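Local coordinates for protein 4-dehydrase (Streptomyces venezuelae, PDB 2PO3) that probably acts as a pyridoxal-phosphate-dependent aminotransferase on a TDP-linked sugar in the biosynthesis of desosamine, at residues Trp148-Ala153 / Gly292-Gln297; Ala271-His276 / Arg373-Leu378; Glu92-Ser97 / Asp129-Ala134; Leu82-Ala87 / His105-Ile110. One frame throughout, in Å; residues are numbered along the deposited sequence.

Contact 1 (Trp148-Ala153 / Gly292-Gln297); sequences WGRPCA and GLNNHQ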
loop_
_atom_site.group_PDB
_atom_site.type_symbol
_atom_site.label_atom_id
_atom_site.label_comp_id
_atom_site.label_asym_id
_atom_site.label_seq_id
_atom_site.Cartn_x
_atom_site.Cartn_y
_atom_site.Cartn_z
ATOM N N TRP A 148 -1.580 22.937 -2.923
ATOM C CA TRP A 148 -2.916 23.258 -3.424
ATOM C C TRP A 148 -2.953 23.245 -4.957
ATOM O O TRP A 148 -3.812 23.840 -5.615
ATOM C CB TRP A 148 -3.486 24.595 -2.893
ATOM C CG TRP A 148 -3.425 24.702 -1.404
ATOM C CD1 TRP A 148 -3.717 23.739 -0.461
ATOM C CD2 TRP A 148 -2.986 25.835 -0.699
ATOM N NE1 TRP A 148 -3.521 24.223 0.802
ATOM C CE2 TRP A 148 -3.057 25.515 0.680
ATOM C CE3 TRP A 148 -2.537 27.081 -1.116
ATOM C CZ2 TRP A 148 -2.719 26.472 1.644
ATOM C CZ3 TRP A 148 -2.206 28.015 -0.154
ATOM C CH2 TRP A 148 -2.272 27.708 1.203
ATOM N N GLY A 149 -1.991 22.528 -5.526
ATOM C CA GLY A 149 -1.903 22.424 -6.949
ATOM C C GLY A 149 -1.068 23.537 -7.577
ATOM O O GLY A 149 -0.864 23.481 -8.766
ATOM N N ARG A 150 -0.581 24.541 -6.835
ATOM C CA ARG A 150 0.234 25.566 -7.473
ATOM C C ARG A 150 1.641 25.057 -7.701
ATOM O O ARG A 150 2.361 24.616 -6.792
ATOM C CB ARG A 150 0.269 26.928 -6.771
ATOM C CG ARG A 150 -1.009 27.257 -6.017
ATOM C CD ARG A 150 -0.740 28.166 -4.819
ATOM N NE ARG A 150 -1.952 28.895 -4.476
ATOM C CZ ARG A 150 -1.944 30.021 -3.779
ATOM N NH1 ARG A 150 -0.814 30.549 -3.342
ATOM N NH2 ARG A 150 -3.089 30.639 -3.516
ATOM N N PRO A 151 2.068 25.133 -8.949
ATOM C CA PRO A 151 3.408 24.637 -9.169
ATOM C C PRO A 151 4.490 25.458 -8.528
ATOM O O PRO A 151 4.413 26.672 -8.454
ATOM C CB PRO A 151 3.592 24.527 -10.678
ATOM C CG PRO A 151 2.186 24.541 -11.255
ATOM C CD PRO A 151 1.338 25.310 -10.238
ATOM N N CYS A 152 5.509 24.788 -8.058
ATOM C CA CYS A 152 6.713 25.413 -7.487
ATOM C C CYS A 152 7.502 26.144 -8.573
ATOM O O CYS A 152 7.181 26.009 -9.762
ATOM C CB CYS A 152 7.650 24.339 -6.934
ATOM S SG CYS A 152 6.990 23.470 -5.467
ATOM N N ALA A 153 8.528 26.897 -8.115
ATOM C CA ALA A 153 9.493 27.643 -9.007
ATOM C C ALA A 153 10.575 26.639 -9.390
ATOM O O ALA A 153 11.744 26.729 -8.955
ATOM C CB ALA A 153 10.132 28.807 -8.248
ATOM N N GLY A 292 -0.799 29.769 -12.061
ATOM C CA GLY A 292 -0.880 28.868 -13.185
ATOM C C GLY A 292 -2.199 28.159 -13.047
ATOM O O GLY A 292 -2.890 28.309 -12.038
ATOM N N LEU A 293 -2.531 27.406 -14.081
ATOM C CA LEU A 293 -3.756 26.652 -14.139
ATOM C C LEU A 293 -3.884 25.702 -12.959
ATOM O O LEU A 293 -3.008 24.872 -12.744
ATOM C CB LEU A 293 -3.784 25.954 -15.498
ATOM C CG LEU A 293 -4.646 24.726 -15.565
ATOM C CD1 LEU A 293 -6.059 25.105 -15.989
ATOM C CD2 LEU A 293 -4.003 23.793 -16.585
ATOM N N ASN A 294 -4.974 25.864 -12.193
ATOM C CA ASN A 294 -5.250 25.067 -11.002
ATOM C C ASN A 294 -6.499 24.186 -11.110
ATOM O O ASN A 294 -7.462 24.527 -11.801
ATOM C CB ASN A 294 -5.233 26.004 -9.774
ATOM C CG ASN A 294 -5.072 25.251 -8.462
ATOM O OD1 ASN A 294 -6.061 24.764 -7.875
ATOM N ND2 ASN A 294 -3.831 25.187 -7.979
ATOM N N ASN A 295 -6.516 23.017 -10.438
ATOM C CA ASN A 295 -7.689 22.153 -10.527
ATOM C C ASN A 295 -8.812 22.601 -9.600
ATOM O O ASN A 295 -9.941 22.101 -9.694
ATOM C CB ASN A 295 -7.385 20.666 -10.267
ATOM C CG ASN A 295 -6.706 20.473 -8.914
ATOM O OD1 ASN A 295 -7.041 21.124 -7.894
ATOM N ND2 ASN A 295 -5.662 19.659 -8.932
ATOM N N HIS A 296 -8.492 23.523 -8.685
ATOM C CA HIS A 296 -9.490 24.020 -7.734
ATOM C C HIS A 296 -10.109 22.996 -6.791
ATOM O O HIS A 296 -11.231 23.180 -6.257
ATOM C CB HIS A 296 -10.546 24.971 -8.315
ATOM C CG HIS A 296 -9.919 26.259 -8.720
ATOM N ND1 HIS A 296 -9.511 27.174 -7.778
ATOM C CD2 HIS A 296 -9.616 26.743 -9.954
ATOM C CE1 HIS A 296 -8.964 28.198 -8.437
ATOM N NE2 HIS A 296 -9.005 27.972 -9.750
ATOM N N GLN A 297 -9.353 21.921 -6.574
ATOM C CA GLN A 297 -9.772 20.845 -5.674
ATOM C C GLN A 297 -9.770 21.297 -4.187
ATOM O O GLN A 297 -10.374 20.670 -3.296
ATOM C CB GLN A 297 -8.953 19.539 -5.930
ATOM C CG GLN A 297 -7.810 19.274 -4.929
ATOM C CD GLN A 297 -6.928 18.070 -5.269
ATOM O OE1 GLN A 297 -7.328 16.907 -5.160
ATOM N NE2 GLN A 297 -5.694 18.329 -5.679
#
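Asn294 is the residue of Gly292-Gln297 that joins the two loops: its ND2 donates to Trp148 O at 2.7 Å, with an N-H...O angle of 164°. The carbonyl oxygen lies in the plane of the Asn294 amide, whereas the amide nitrogen is tilted out of the Trp148 carbonyl plane. CG stands anti to the backbone N (chi1 -162°), which carries the amide across to residues 148-150. There Asn294 ND2 packs on the backbone, 3.2 Å from Gly149 C, and a side chain at Gly149 would collide with it; the positive phi of Gly149 also favours glycine. Arg150 CG passes 4.0 Å from Asn294 ND2, the guanidinium nearly perpendicular to the amide. That guanidinium, hydrogen-bonded to Thr123 O and His288 ND1, carries Trp148 CE3 over one face. The other end of the amide is used too, for Asn294 OD1 accepts from His296 N at 2.8 Å. Replacing Asn294 by alanine is likely to leave the Trp148 carbonyl without this donor and His296 N without its acceptor, so that the loops lose the side-chain bond between them. Next, Asn295 OD1 accepts from Gln297 N at 2.8 Å, while its ND2 reaches the carbonyls of His174 and Leu176. Gln297 OE1 in turn accepts a hydrogen bond from Ala201 N, beside the predicted cofactor lysine Lys200. Two consecutive Asx turns thus shape Asn294-Gln297, and the pair of loops lies near the bound ligand, the Trp148 side chain about 8 Å from the PLP-sugar aldimine.

Contact 2 (Ala271-His276 / Arg373-Leu378); sequences AAYREH and RRVADL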
loop_
_atom_site.group_PDB
_atom_site.type_symbol
_atom_site.label_atom_id
_atom_site.label_comp_id
_atom_site.label_asym_id
_atom_site.label_seq_id
_atom_site.Cartn_x
_atom_site.Cartn_y
_atom_site.Cartn_z
ATOM N N ALA A 271 -15.345 30.604 -7.871
ATOM C CA ALA A 271 -15.794 31.938 -8.170
ATOM C C ALA A 271 -16.904 32.341 -7.211
ATOM O O ALA A 271 -16.952 33.486 -6.752
ATOM C CB ALA A 271 -16.170 32.058 -9.635
ATOM N N ALA A 272 -17.776 31.371 -6.921
ATOM C CA ALA A 272 -18.892 31.605 -6.029
ATOM C C ALA A 272 -18.436 32.043 -4.672
ATOM O O ALA A 272 -18.988 32.963 -4.079
ATOM C CB ALA A 272 -19.772 30.375 -5.876
ATOM N N TYR A 273 -17.423 31.358 -4.166
ATOM C CA TYR A 273 -16.944 31.737 -2.860
ATOM C C TYR A 273 -16.339 33.111 -2.956
ATOM O O TYR A 273 -16.550 33.947 -2.091
ATOM C CB TYR A 273 -15.844 30.794 -2.332
ATOM C CG TYR A 273 -16.301 29.533 -1.595
ATOM C CD1 TYR A 273 -16.135 28.269 -2.171
ATOM C CD2 TYR A 273 -16.862 29.604 -0.319
ATOM C CE1 TYR A 273 -16.517 27.096 -1.511
ATOM C CE2 TYR A 273 -17.266 28.452 0.357
ATOM C CZ TYR A 273 -17.082 27.196 -0.237
ATOM O OH TYR A 273 -17.465 26.042 0.426
ATOM N N ARG A 274 -15.566 33.345 -4.012
ATOM C CA ARG A 274 -14.921 34.655 -4.144
ATOM C C ARG A 274 -15.920 35.768 -4.049
ATOM O O ARG A 274 -15.778 36.764 -3.324
ATOM C CB ARG A 274 -14.168 34.800 -5.453
ATOM C CG ARG A 274 -12.902 35.640 -5.351
ATOM C CD ARG A 274 -12.193 35.793 -6.694
ATOM N NE ARG A 274 -13.108 35.654 -7.843
ATOM C CZ ARG A 274 -12.965 34.748 -8.840
ATOM N NH1 ARG A 274 -13.819 34.650 -9.875
ATOM N NH2 ARG A 274 -11.919 33.918 -8.785
ATOM N N GLU A 275 -16.970 35.579 -4.808
ATOM C CA GLU A 275 -18.011 36.568 -4.811
ATOM C C GLU A 275 -18.743 36.674 -3.471
ATOM O O GLU A 275 -19.014 37.770 -2.993
ATOM C CB GLU A 275 -18.960 36.375 -6.011
ATOM C CG GLU A 275 -19.873 35.158 -5.816
ATOM C CD GLU A 275 -21.203 35.311 -6.498
ATOM O OE1 GLU A 275 -21.878 36.322 -6.413
ATOM O OE2 GLU A 275 -21.545 34.248 -7.204
ATOM N N HIS A 276 -19.074 35.554 -2.846
ATOM C CA HIS A 276 -19.762 35.634 -1.568
ATOM C C HIS A 276 -18.935 36.129 -0.399
ATOM O O HIS A 276 -19.490 36.387 0.671
ATOM C CB HIS A 276 -20.387 34.311 -1.130
ATOM C CG HIS A 276 -21.481 34.007 -2.059
ATOM N ND1 HIS A 276 -22.488 34.934 -2.268
ATOM C CD2 HIS A 276 -21.695 32.923 -2.838
ATOM C CE1 HIS A 276 -23.302 34.405 -3.160
ATOM N NE2 HIS A 276 -22.857 33.200 -3.517
ATOM N N ARG A 373 -23.291 29.669 -0.157
ATOM C CA ARG A 373 -23.847 30.813 0.524
ATOM C C ARG A 373 -23.951 30.527 2.014
ATOM O O ARG A 373 -23.669 31.306 2.917
ATOM C CB ARG A 373 -25.271 30.950 -0.012
ATOM C CG ARG A 373 -25.686 32.347 -0.434
ATOM C CD ARG A 373 -27.190 32.459 -0.688
ATOM N NE ARG A 373 -27.954 32.608 0.556
ATOM C CZ ARG A 373 -28.671 31.641 1.154
ATOM N NH1 ARG A 373 -28.775 30.405 0.645
ATOM N NH2 ARG A 373 -29.307 31.931 2.290
ATOM N N ARG A 374 -24.429 29.358 2.302
ATOM C CA ARG A 374 -24.566 29.033 3.701
ATOM C C ARG A 374 -23.212 29.147 4.403
ATOM O O ARG A 374 -23.116 29.675 5.504
ATOM C CB ARG A 374 -25.206 27.654 3.829
ATOM C CG ARG A 374 -24.786 26.859 5.061
ATOM C CD ARG A 374 -25.263 25.408 5.034
ATOM N NE ARG A 374 -24.970 24.697 6.277
ATOM C CZ ARG A 374 -25.110 23.393 6.445
ATOM N NH1 ARG A 374 -25.546 22.613 5.460
ATOM N NH2 ARG A 374 -24.795 22.861 7.629
ATOM N N VAL A 375 -22.154 28.636 3.765
ATOM C CA VAL A 375 -20.841 28.717 4.387
ATOM C C VAL A 375 -20.274 30.115 4.385
ATOM O O VAL A 375 -19.785 30.598 5.397
ATOM C CB VAL A 375 -19.852 27.591 4.054
ATOM C CG1 VAL A 375 -20.413 26.531 3.109
ATOM C CG2 VAL A 375 -18.373 27.957 3.824
ATOM N N ALA A 376 -20.366 30.787 3.251
ATOM C CA ALA A 376 -19.862 32.147 3.158
ATOM C C ALA A 376 -20.492 33.026 4.230
ATOM O O ALA A 376 -19.802 33.779 4.878
ATOM C CB ALA A 376 -20.190 32.738 1.800
ATOM N N ASP A 377 -21.818 32.896 4.403
ATOM C CA ASP A 377 -22.624 33.628 5.366
ATOM C C ASP A 377 -22.155 33.423 6.780
ATOM O O ASP A 377 -22.093 34.361 7.581
ATOM C CB ASP A 377 -24.092 33.226 5.277
ATOM C CG ASP A 377 -24.792 33.935 4.161
ATOM O OD1 ASP A 377 -24.249 34.780 3.447
ATOM O OD2 ASP A 377 -26.038 33.521 4.056
ATOM N N LEU A 378 -21.838 32.166 7.056
ATOM C CA LEU A 378 -21.320 31.751 8.338
ATOM C C LEU A 378 -19.917 32.365 8.510
ATOM O O LEU A 378 -19.540 32.878 9.563
ATOM C CB LEU A 378 -21.247 30.217 8.360
ATOM C CG LEU A 378 -22.129 29.536 9.405
ATOM C CD1 LEU A 378 -21.816 28.031 9.498
ATOM C CD2 LEU A 378 -21.897 30.188 10.763
HETATM O O HOH W 1 -22.106 35.916 1.547
#
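His276 and Ala376 meet at the tightest point of the apolar packing, CB to CB at 3.3 Å, where the small alanine lets His276 CA and Ala376 CA come within 5.9 Å. Deeper in, the Tyr273 ring presents its edge to Val375: Val375 CG2 lies near the ring plane, 3.7 Å from Tyr273 CE2, and both valine methyls lie about 4.0 Å from Tyr273 OH, on the same side of it. That hydroxyl hydrogen-bonds to Pro362 O, which fixes the far end of the ring. His276 CG stands anti to the carbonyl carbon (chi1 -67°), which lays the ring alongside the second helix, and one face takes Arg373 CG, 4.2 Å from His276 CE1; the aliphatic part of the arginine does the touching. Polar contact is indirect. One water donates both to His276 O, at 2.8 Å, and to Asp377 OD1, at 3.1 Å, bridging the last turn of the first helix to the second. Ile372 adds to the apolar seam against Tyr273 and His276. The segments cross at -35° with their axes 9.6 Å apart, an ordinary helix-helix packing of the C-terminal end of helix 246-276 on the early part of helix 369-394.

Contact 3 (Glu92-Ser97 / Asp129-Ala134); sequences EVIMPS and DQVAAA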
loop_
_atom_site.group_PDB
_atom_site.type_symbol
_atom_site.label_atom_id
_atom_site.label_comp_id
_atom_site.label_asym_id
_atom_site.label_seq_id
_atom_site.Cartn_x
_atom_site.Cartn_y
_atom_site.Cartn_z
ATOM N N GLU A 92 19.954 13.389 3.799
ATOM C CA GLU A 92 19.016 14.474 3.882
ATOM C C GLU A 92 18.323 14.861 2.625
ATOM O O GLU A 92 18.924 14.852 1.541
ATOM C CB GLU A 92 19.789 15.724 4.387
ATOM C CG GLU A 92 20.272 15.553 5.840
ATOM C CD GLU A 92 21.122 16.685 6.347
ATOM O OE1 GLU A 92 21.306 17.731 5.750
ATOM O OE2 GLU A 92 21.645 16.396 7.508
ATOM N N VAL A 93 17.062 15.238 2.845
ATOM C CA VAL A 93 16.194 15.701 1.775
ATOM C C VAL A 93 15.541 17.025 2.145
ATOM O O VAL A 93 14.811 17.171 3.129
ATOM C CB VAL A 93 15.184 14.678 1.279
ATOM C CG1 VAL A 93 14.363 15.305 0.142
ATOM C CG2 VAL A 93 15.904 13.409 0.816
ATOM N N ILE A 94 15.841 18.012 1.339
ATOM C CA ILE A 94 15.304 19.299 1.612
ATOM C C ILE A 94 13.898 19.427 1.065
ATOM O O ILE A 94 13.649 19.131 -0.096
ATOM C CB ILE A 94 16.214 20.356 1.016
ATOM C CG1 ILE A 94 17.534 20.389 1.800
ATOM C CG2 ILE A 94 15.489 21.718 1.037
ATOM C CD1 ILE A 94 18.627 21.284 1.182
ATOM N N MET A 95 13.012 19.907 1.923
ATOM C CA MET A 95 11.620 20.069 1.568
ATOM C C MET A 95 10.871 21.113 2.422
ATOM O O MET A 95 11.273 21.493 3.537
ATOM C CB MET A 95 10.947 18.674 1.739
ATOM C CG MET A 95 10.909 18.197 3.210
ATOM S SD MET A 95 10.055 16.599 3.531
ATOM C CE MET A 95 11.103 15.463 2.619
ATOM N N PRO A 96 9.714 21.576 1.936
ATOM C CA PRO A 96 8.997 22.524 2.769
ATOM C C PRO A 96 8.419 21.841 4.032
ATOM O O PRO A 96 8.260 20.617 4.162
ATOM C CB PRO A 96 7.857 23.096 1.904
ATOM C CG PRO A 96 7.633 22.075 0.793
ATOM C CD PRO A 96 8.890 21.210 0.741
ATOM N N SER A 97 8.121 22.653 5.009
ATOM C CA SER A 97 7.530 22.168 6.228
ATOM C C SER A 97 6.038 22.435 6.029
ATOM O O SER A 97 5.147 21.903 6.679
ATOM C CB SER A 97 8.096 22.990 7.375
ATOM O OG SER A 97 7.167 22.954 8.445
ATOM N N ASP A 129 15.465 30.353 -2.889
ATOM C CA ASP A 129 16.503 31.145 -2.273
ATOM C C ASP A 129 16.768 30.751 -0.855
ATOM O O ASP A 129 17.631 31.322 -0.219
ATOM C CB ASP A 129 16.316 32.669 -2.396
ATOM C CG ASP A 129 16.245 33.074 -3.837
ATOM O OD1 ASP A 129 16.707 32.377 -4.729
ATOM O OD2 ASP A 129 15.545 34.173 -4.040
ATOM N N GLN A 130 16.032 29.796 -0.343
ATOM C CA GLN A 130 16.283 29.406 1.034
ATOM C C GLN A 130 16.881 28.047 1.030
ATOM O O GLN A 130 17.249 27.480 2.047
ATOM C CB GLN A 130 14.952 29.247 1.798
ATOM C CG GLN A 130 14.144 30.556 1.842
ATOM C CD GLN A 130 14.903 31.539 2.704
ATOM O OE1 GLN A 130 15.210 31.230 3.871
ATOM N NE2 GLN A 130 15.275 32.671 2.100
ATOM N N VAL A 131 16.945 27.517 -0.156
ATOM C CA VAL A 131 17.443 26.182 -0.240
ATOM C C VAL A 131 18.924 26.052 0.025
ATOM O O VAL A 131 19.350 25.348 0.944
ATOM C CB VAL A 131 16.987 25.530 -1.544
ATOM C CG1 VAL A 131 17.712 24.219 -1.728
ATOM C CG2 VAL A 131 15.490 25.230 -1.545
ATOM N N ALA A 132 19.713 26.724 -0.798
ATOM C CA ALA A 132 21.157 26.641 -0.650
ATOM C C ALA A 132 21.635 26.653 0.787
ATOM O O ALA A 132 22.482 25.877 1.190
ATOM C CB ALA A 132 21.852 27.719 -1.440
ATOM N N ALA A 133 21.093 27.539 1.593
ATOM C CA ALA A 133 21.523 27.605 2.976
ATOM C C ALA A 133 21.245 26.358 3.775
ATOM O O ALA A 133 21.840 26.169 4.817
ATOM C CB ALA A 133 20.826 28.781 3.649
ATOM N N ALA A 134 20.317 25.528 3.314
ATOM C CA ALA A 134 19.957 24.305 4.025
ATOM C C ALA A 134 20.802 23.093 3.614
ATOM O O ALA A 134 20.903 22.113 4.364
ATOM C CB ALA A 134 18.459 24.014 3.871
HETATM O O HOH W 2 20.168 19.110 3.972
#
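Ile94 reaches from its strand to Val131 and Ala134, its CB bond directed at their segment. From CB the side chain forks. The CG2 branch heads for Val131, and Ile94 CG2 stands 4.3 Å from Val131 CG1. The longer branch begins with CG1 beside the backbone N (chi1 -69°) and continues extended through chi2, so that the terminal methyl is carried out to Ala134; on the way Ile94 CG1 comes 4.3 Å from Ala134 CB. Ile94 CD1 makes the closest approaches: 3.7 Å to Ala134 C and 3.8 Å to Ala134 CB, with Val131 CG1 somewhat farther at 4.2 Å. It therefore lies against the turn, between Val131 and Ala134. Beside this apolar contact a water donates to Glu92 OE1 and, at 3.1 Å, to Ala134 O, giving the carbonyl at the segment's end a partner. Glu92 is also held by a salt bridge from OE2 to Arg138 and a hydrogen bond from OE1 to Thr136. Strand 92-96 runs between the parallel strands 139-145 and 113-117; Ile94, touching Thr139 and Val135 as well, faces the 128-131 helical turn on one side of the sheet, while Met95 packs on helix 102-109 on the other.

Contact 4 (Leu82-Ala87 / His105-Ile110); sequences LLAHAA and HALRWI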
loop_
_atom_site.group_PDB
_atom_site.type_symbol
_atom_site.label_atom_id
_atom_site.label_comp_id
_atom_site.label_asym_id
_atom_site.label_seq_id
_atom_site.Cartn_x
_atom_site.Cartn_y
_atom_site.Cartn_z
ATOM N N LEU A 82 9.171 4.637 -3.154
ATOM C CA LEU A 82 9.805 3.958 -4.290
ATOM C C LEU A 82 10.759 4.881 -5.029
ATOM O O LEU A 82 11.818 4.477 -5.471
ATOM C CB LEU A 82 8.865 3.376 -5.377
ATOM C CG LEU A 82 7.704 2.537 -4.887
ATOM C CD1 LEU A 82 6.613 2.545 -5.951
ATOM C CD2 LEU A 82 8.148 1.081 -4.733
ATOM N N LEU A 83 10.338 6.119 -5.203
ATOM C CA LEU A 83 11.146 7.085 -5.922
ATOM C C LEU A 83 12.483 7.252 -5.248
ATOM O O LEU A 83 13.531 7.122 -5.868
ATOM C CB LEU A 83 10.349 8.394 -5.990
ATOM C CG LEU A 83 11.123 9.493 -6.684
ATOM C CD1 LEU A 83 11.692 8.994 -8.016
ATOM C CD2 LEU A 83 10.175 10.643 -6.932
ATOM N N ALA A 84 12.407 7.516 -3.947
ATOM C CA ALA A 84 13.600 7.665 -3.159
ATOM C C ALA A 84 14.493 6.470 -3.349
ATOM O O ALA A 84 15.619 6.657 -3.807
ATOM C CB ALA A 84 13.326 7.873 -1.679
ATOM N N HIS A 85 14.002 5.264 -3.005
ATOM C CA HIS A 85 14.788 4.035 -3.134
ATOM C C HIS A 85 15.322 3.811 -4.522
ATOM O O HIS A 85 16.493 3.492 -4.653
ATOM C CB HIS A 85 14.130 2.748 -2.611
ATOM C CG HIS A 85 14.242 2.564 -1.126
ATOM N ND1 HIS A 85 15.391 2.880 -0.417
ATOM C CD2 HIS A 85 13.314 2.075 -0.238
ATOM C CE1 HIS A 85 15.131 2.563 0.860
ATOM N NE2 HIS A 85 13.882 2.076 1.011
ATOM N N ALA A 86 14.466 3.967 -5.536
ATOM C CA ALA A 86 14.871 3.786 -6.936
ATOM C C ALA A 86 16.038 4.696 -7.341
ATOM O O ALA A 86 16.908 4.321 -8.123
ATOM C CB ALA A 86 13.688 4.014 -7.892
ATOM N N ALA A 87 16.032 5.913 -6.795
ATOM C CA ALA A 87 17.036 6.923 -7.076
ATOM C C ALA A 87 18.290 6.847 -6.224
ATOM O O ALA A 87 19.250 7.589 -6.455
ATOM C CB ALA A 87 16.411 8.301 -6.987
ATOM N N HIS A 105 7.238 12.213 6.418
ATOM C CA HIS A 105 7.056 10.870 6.924
ATOM C C HIS A 105 7.334 9.777 5.918
ATOM O O HIS A 105 7.855 8.736 6.269
ATOM C CB HIS A 105 5.657 10.648 7.501
ATOM C CG HIS A 105 5.480 11.308 8.822
ATOM N ND1 HIS A 105 6.499 12.078 9.366
ATOM C CD2 HIS A 105 4.404 11.305 9.685
ATOM C CE1 HIS A 105 6.035 12.533 10.542
ATOM N NE2 HIS A 105 4.779 12.084 10.755
ATOM N N ALA A 106 6.971 9.997 4.668
ATOM C CA ALA A 106 7.198 8.945 3.681
ATOM C C ALA A 106 8.662 8.567 3.628
ATOM O O ALA A 106 9.046 7.389 3.505
ATOM C CB ALA A 106 6.756 9.417 2.302
ATOM N N LEU A 107 9.487 9.609 3.731
ATOM C CA LEU A 107 10.926 9.379 3.652
ATOM C C LEU A 107 11.549 8.946 4.940
ATOM O O LEU A 107 12.479 8.165 4.919
ATOM C CB LEU A 107 11.679 10.575 3.071
ATOM C CG LEU A 107 11.078 10.965 1.730
ATOM C CD1 LEU A 107 11.948 12.058 1.155
ATOM C CD2 LEU A 107 10.978 9.741 0.796
ATOM N N ARG A 108 11.019 9.468 6.031
ATOM C CA ARG A 108 11.489 9.138 7.358
ATOM C C ARG A 108 11.271 7.648 7.659
ATOM O O ARG A 108 12.041 6.992 8.361
ATOM C CB ARG A 108 10.773 10.012 8.393
ATOM C CG ARG A 108 10.987 9.558 9.835
ATOM C CD ARG A 108 12.266 10.173 10.410
ATOM N NE ARG A 108 13.518 9.733 9.764
ATOM C CZ ARG A 108 14.114 8.590 10.093
ATOM N NH1 ARG A 108 13.571 7.782 11.016
ATOM N NH2 ARG A 108 15.251 8.239 9.479
ATOM N N TRP A 109 10.177 7.136 7.113
ATOM C CA TRP A 109 9.744 5.741 7.259
ATOM C C TRP A 109 10.776 4.776 6.725
ATOM O O TRP A 109 10.976 3.695 7.291
ATOM C CB TRP A 109 8.453 5.554 6.443
ATOM C CG TRP A 109 7.791 4.253 6.697
ATOM C CD1 TRP A 109 7.746 3.211 5.834
ATOM C CD2 TRP A 109 7.060 3.853 7.878
ATOM N NE1 TRP A 109 7.029 2.170 6.409
ATOM C CE2 TRP A 109 6.612 2.525 7.666
ATOM C CE3 TRP A 109 6.784 4.453 9.115
ATOM C CZ2 TRP A 109 5.862 1.825 8.632
ATOM C CZ3 TRP A 109 6.058 3.762 10.073
ATOM C CH2 TRP A 109 5.587 2.463 9.825
ATOM N N ILE A 110 11.437 5.191 5.625
ATOM C CA ILE A 110 12.468 4.364 5.004
ATOM C C ILE A 110 13.868 4.795 5.394
ATOM O O ILE A 110 14.809 4.491 4.680
ATOM C CB ILE A 110 12.349 4.301 3.504
ATOM C CG1 ILE A 110 12.258 5.707 2.928
ATOM C CG2 ILE A 110 11.106 3.506 3.117
ATOM C CD1 ILE A 110 12.590 5.724 1.438
#
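Ile110 lays its CD1 methyl over the imidazole of His85, 4.0 Å from the ring centroid and only 14° off the normal, a CH-pi contact on the ring face. The two side chains approach from opposite directions, and the isoleucine also brings Ile110 CB to 3.7 Å from His85 NE2. Its CG1 sits between the backbone N and the carbonyl carbon (chi1 51°), the turn that swings CD1 out to the ring and to Ala84 as well. The methyl of Ala84, directed toward residues 105-110, is met twice: Ala84 CB has Ile110 CD1 at 3.9 Å and Leu107 CD2 also at 3.9 Å. His85 NE2 hydrogen-bonds to Trp109 O of the second subunit, and the indole of that Trp109 meets the imidazole edge-to-face, so the ring is gripped by both chains. A leucine in its place would probably leave that Trp109 carbonyl without its partner and Ile110 without a flat face to lie on. The reciprocal pair, Trp109 of this chain with His85 of the second subunit, repeats the bond. Helices 76-87 and 102-109, which precede and follow strand 92-96, thus pack together at the dimer interface of an aminotransferase whose large-domain sheet suggests PLP fold type I.

In the fold
Contacts 3 and 4 are neighbours, their centres about 17 Å apart, and interlock along the chain: helix 76-87, strand 92-96, helix 102-109 and turn 128-131 follow in order. They touch where Met95 CE packs 3.8 Å from Leu107 CD1, so helix 102-109 links the dimer interface to the seven-stranded sheet. Contact 1 comes later, on loops following strands 139-145 and 283-285, its centre about 21 Å from those of contacts 2 and 3. Its segments alternate with those of contact 2, the most peripheral, whose centre is about 41 Å from that of contact 4. The set spans from the subunit interface and central sheet, past loops near the ligand, to helix 246-276 on C-terminal helix 369-394.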